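Local atomic coordinates of aminopentol aminotransferase (Sphingopyxis macrogoltabida, PDB entry 6HBS), a protein that catalyses the pyridoxal-phosphate-dependent deamination of aminopentol, the hydrolysed form of fumonisin B1, to its 2-keto derivative, with pyruvate as preferred amino acceptor. Residues A144-S149 with F193-R198. Numbering follows the deposited sequence.
With PLP (pyridoxal-5'-phosphate), chain C.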
ATOM      1  N   ALA A 144      13.297 -16.856  -0.551  1.00 19.67           N
ATOM      2  CA  ALA A 144      12.859 -15.881  -1.540  1.00 19.80           C
ATOM      3  C   ALA A 144      11.958 -14.829  -0.875  1.00 21.02           C
ATOM      4  O   ALA A 144      11.038 -15.174  -0.145  1.00 20.10           O
ATOM      5  CB  ALA A 144      12.152 -16.551  -2.671  1.00 20.38           C
ATOM      6  N   TYR A 145      12.240 -13.551  -1.157  1.00 18.71           N
ATOM      7  CA  TYR A 145      11.465 -12.421  -0.629  1.00 20.03           C
ATOM      8  C   TYR A 145      10.314 -12.081  -1.589  1.00 18.34           C
ATOM      9  O   TYR A 145      10.552 -11.728  -2.740  1.00 19.40           O
ATOM     10  CB  TYR A 145      12.375 -11.207  -0.399  1.00 21.02           C
ATOM     11  CG  TYR A 145      11.683 -10.062   0.296  1.00 21.90           C
ATOM     12  CD1 TYR A 145      11.632 -10.016   1.676  1.00 21.82           C
ATOM     13  CD2 TYR A 145      11.055  -9.036  -0.419  1.00 24.59           C
ATOM     14  CE1 TYR A 145      10.988  -8.983   2.336  1.00 24.08           C
ATOM     15  CE2 TYR A 145      10.408  -7.990   0.236  1.00 24.34           C
ATOM     16  CZ  TYR A 145      10.391  -7.961   1.620  1.00 24.13           C
ATOM     17  OH  TYR A 145       9.765  -6.976   2.332  1.00 25.86           O
ATOM     18  N   HIS A 146       9.071 -12.197  -1.088  1.00 18.48           N
ATOM     19  CA  HIS A 146       7.868 -11.880  -1.837  1.00 19.25           C
ATOM     20  C   HIS A 146       7.058 -10.756  -1.179  1.00 19.65           C
ATOM     21  O   HIS A 146       5.972 -10.434  -1.642  1.00 19.68           O
ATOM     22  CB  HIS A 146       7.013 -13.134  -2.040  1.00 20.36           C
ATOM     23  CG  HIS A 146       7.642 -14.129  -2.950  1.00 19.70           C
ATOM     24  ND1 HIS A 146       7.922 -13.829  -4.268  1.00 19.69           N
ATOM     25  CD2 HIS A 146       8.020 -15.411  -2.747  1.00 21.30           C
ATOM     26  CE1 HIS A 146       8.473 -14.895  -4.832  1.00 21.91           C
ATOM     27  NE2 HIS A 146       8.528 -15.882  -3.928  1.00 20.02           N
ATOM     28  N   GLY A 147       7.576 -10.187  -0.102  1.00 20.03           N
ATOM     29  CA  GLY A 147       6.883  -9.118   0.620  1.00 21.13           C
ATOM     30  C   GLY A 147       7.044  -9.307   2.111  1.00 21.49           C
ATOM     31  O   GLY A 147       7.825 -10.171   2.552  1.00 21.13           O
ATOM     32  N   ALA A 148       6.308  -8.514   2.895  1.00 18.93           N
ATOM     33  CA  ALA A 148       6.436  -8.587   4.332  1.00 19.50           C
ATOM     34  C   ALA A 148       5.068  -8.798   4.993  1.00 20.03           C
ATOM     35  O   ALA A 148       4.794  -8.242   6.061  1.00 21.48           O
ATOM     36  CB  ALA A 148       7.134  -7.342   4.840  1.00 21.10           C
ATOM     37  N   SER A 149       4.234  -9.620   4.352  1.00 22.40           N
ATOM     38  CA  SER A 149       2.940 -10.066   4.911  1.00 23.60           C
ATOM     39  C   SER A 149       3.160 -11.226   5.899  1.00 24.07           C
ATOM     40  O   SER A 149       4.206 -11.880   5.911  1.00 22.58           O
ATOM     41  CB  SER A 149       1.964 -10.450   3.796  1.00 23.96           C
ATOM     42  OG  SER A 149       1.846  -9.418   2.825  1.00 25.23           O
ATOM     43  N   PHE A 193       5.375 -19.750  -6.925  1.00 18.09           N
ATOM     44  CA  PHE A 193       5.962 -18.422  -7.008  1.00 19.75           C
ATOM     45  C   PHE A 193       7.451 -18.588  -7.309  1.00 20.94           C
ATOM     46  O   PHE A 193       8.142 -19.390  -6.625  1.00 21.49           O
ATOM     47  CB  PHE A 193       5.827 -17.654  -5.692  1.00 18.68           C
ATOM     48  CG  PHE A 193       4.478 -17.031  -5.441  1.00 19.67           C
ATOM     49  CD1 PHE A 193       3.351 -17.808  -5.265  1.00 20.11           C
ATOM     50  CD2 PHE A 193       4.346 -15.644  -5.371  1.00 20.50           C
ATOM     51  CE1 PHE A 193       2.114 -17.223  -5.018  1.00 22.22           C
ATOM     52  CE2 PHE A 193       3.114 -15.066  -5.128  1.00 18.84           C
ATOM     53  CZ  PHE A 193       1.997 -15.849  -4.956  1.00 19.45           C
ATOM     54  N   ALA A 194       7.927 -17.820  -8.297  1.00 20.63           N
ATOM     55  CA  ALA A 194       9.347 -17.705  -8.629  1.00 19.32           C
ATOM     56  C   ALA A 194       9.694 -16.234  -8.912  1.00 19.18           C
ATOM     57  O   ALA A 194       9.020 -15.601  -9.688  1.00 18.05           O
ATOM     58  CB  ALA A 194       9.627 -18.565  -9.828  1.00 18.22           C
ATOM     59  N   THR A 195      10.775 -15.731  -8.307  1.00 19.73           N
ATOM     60  CA  THR A 195      11.466 -14.540  -8.784  1.00 19.76           C
ATOM     61  C   THR A 195      12.228 -14.929 -10.049  1.00 20.49           C
ATOM     62  O   THR A 195      12.571 -16.092 -10.253  1.00 22.36           O
ATOM     63  CB  THR A 195      12.385 -13.937  -7.718  1.00 19.55           C
ATOM     64  OG1 THR A 195      13.447 -14.821  -7.349  1.00 20.44           O
ATOM     65  CG2 THR A 195      11.609 -13.527  -6.494  1.00 19.96           C
ATOM     66  N   PRO A 196      12.453 -13.997 -10.981  1.00 21.05           N
ATOM     67  CA  PRO A 196      13.002 -14.360 -12.281  1.00 19.44           C
ATOM     68  C   PRO A 196      14.509 -14.647 -12.255  1.00 19.60           C
ATOM     69  O   PRO A 196      14.998 -15.271 -13.177  1.00 21.76           O
ATOM     70  CB  PRO A 196      12.684 -13.171 -13.190  1.00 19.65           C
ATOM     71  CG  PRO A 196      12.497 -12.007 -12.242  1.00 20.52           C
ATOM     72  CD  PRO A 196      12.069 -12.570 -10.907  1.00 20.37           C
ATOM     73  N   PHE A 197      15.200 -14.215 -11.203  1.00 20.89           N
ATOM     74  CA  PHE A 197      16.522 -14.752 -10.848  1.00 20.31           C
ATOM     75  C   PHE A 197      16.628 -14.750  -9.320  1.00 20.93           C
ATOM     76  O   PHE A 197      15.710 -14.249  -8.625  1.00 21.35           O
ATOM     77  CB  PHE A 197      17.642 -14.000 -11.580  1.00 20.89           C
ATOM     78  CG  PHE A 197      17.780 -12.522 -11.327  1.00 19.41           C
ATOM     79  CD1 PHE A 197      17.060 -11.596 -12.072  1.00 18.80           C
ATOM     80  CD2 PHE A 197      18.695 -12.060 -10.387  1.00 19.18           C
ATOM     81  CE1 PHE A 197      17.231 -10.233 -11.852  1.00 19.69           C
ATOM     82  CE2 PHE A 197      18.861 -10.696 -10.165  1.00 20.53           C
ATOM     83  CZ  PHE A 197      18.118  -9.785 -10.884  1.00 19.10           C
ATOM     84  N   ARG A 198      17.724 -15.304  -8.783  1.00 19.59           N
ATOM     85  CA  ARG A 198      17.949 -15.301  -7.362  1.00 18.95           C
ATOM     86  C   ARG A 198      18.523 -13.938  -6.971  1.00 19.35           C
ATOM     87  O   ARG A 198      19.662 -13.593  -7.374  1.00 19.60           O
ATOM     88  CB  ARG A 198      18.913 -16.417  -6.949  1.00 21.64           C
ATOM     89  CG  ARG A 198      19.116 -16.525  -5.445  1.00 21.60           C
ATOM     90  CD  ARG A 198      17.859 -17.024  -4.757  1.00 22.05           C
ATOM     91  NE  ARG A 198      18.097 -17.251  -3.342  1.00 22.46           N
ATOM     92  CZ  ARG A 198      17.208 -17.767  -2.505  1.00 24.64           C
ATOM     93  NH1 ARG A 198      15.945 -17.936  -2.889  1.00 19.90           N
ATOM     94  NH2 ARG A 198      17.617 -18.117  -1.298  1.00 22.90           N
TER
HETATM   95  N1  PLP C 501       8.529  -9.081  -4.249  1.00 22.84           N
HETATM   96  C2  PLP C 501       9.823  -8.804  -4.520  1.00 22.56           C
HETATM   97  C2A PLP C 501      10.653  -9.700  -5.408  1.00 22.58           C
HETATM   98  C3  PLP C 501      10.410  -7.572  -3.999  1.00 23.46           C
HETATM   99  O3  PLP C 501      11.696  -7.257  -4.261  1.00 27.16           O
HETATM  100  C4  PLP C 501       9.573  -6.665  -3.181  1.00 24.14           C
HETATM  101  C4A PLP C 501      10.197  -5.411  -2.683  1.00 27.75           C
HETATM  102  C5  PLP C 501       8.178  -7.122  -2.904  1.00 22.24           C
HETATM  103  C6  PLP C 501       7.732  -8.303  -3.485  1.00 21.74           C
HETATM  104  C5A PLP C 501       7.200  -6.308  -2.058  1.00 22.22           C
HETATM  105  O4P PLP C 501       7.017  -4.972  -2.593  1.00 21.35           O
HETATM  106  P   PLP C 501       6.670  -3.856  -1.484  1.00 20.19           P
HETATM  107  O1P PLP C 501       7.847  -3.648  -0.644  1.00 21.89           O
HETATM  108  O2P PLP C 501       5.552  -4.456  -0.680  1.00 18.60           O
HETATM  109  O3P PLP C 501       6.316  -2.682  -2.371  1.00 18.00           O
HETATM  110  O   HOH W   1       9.667 -18.164  -4.759  1.00 16.91           O
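His146 packs against the C-terminal end of strand 189-194 and the loop that follows it, in a buried, largely side-chain contact beside the pyridine N1 end of the cofactor; its own loop follows strand 137-141, the neighbour of 189-194 in the seven-stranded sheet. An edge of Phe193 is directed at the imidazole face in a T-shaped (edge-to-face) pair, with centroids 5.3 Å apart and planes at 65°. CD2 of Phe193 hangs over the centre of the imidazole, while Phe193 CB lies 3.7 Å from His146 NE2. Next along, the methyl CG2 of Thr195 comes within 3.8 Å of His146 CE1.

Both imidazole nitrogens are engaged. NE2 of His146 meets a water in the ring plane at 2.7 Å, and that water donates to Phe193 O, tying the ring to the strand's backbone; ND1 is hydrogen-bonded to Asp230 OD2, so His146 helps to position a residue of the PLP pocket. Together they fix the ring's rotation.

In this class-III aminotransferase, which has the sheet of the PLP-dependent transferase fold, the 144-149 loop lines the cofactor pocket. With CG anti to the backbone N (chi1 -173°), Tyr145 carries its ring to the cofactor and stands its CD2-CE2 edge over one face of the pyridine, CE2 being 3.8 Å from PLP C4. Gly147 O lies over one face of that phenol ring, whereas Thr285 of the second subunit packs against the side chain. His146 O approaches PLP C6 to 3.3 Å.

Thr195 also reaches the cofactor, CG2 standing 4.1 Å from the methyl C2A of PLP. Its OG1 donates to Phe197 O (2.7 Å), bracing the turn around Pro196. Farther out, a bend at chi2 (69°) brings Arg198 NH1 beside Ala144, where the contact is van der Waals; NH1 bonds instead to Lys142 O, and NE forms a salt bridge with Glu203.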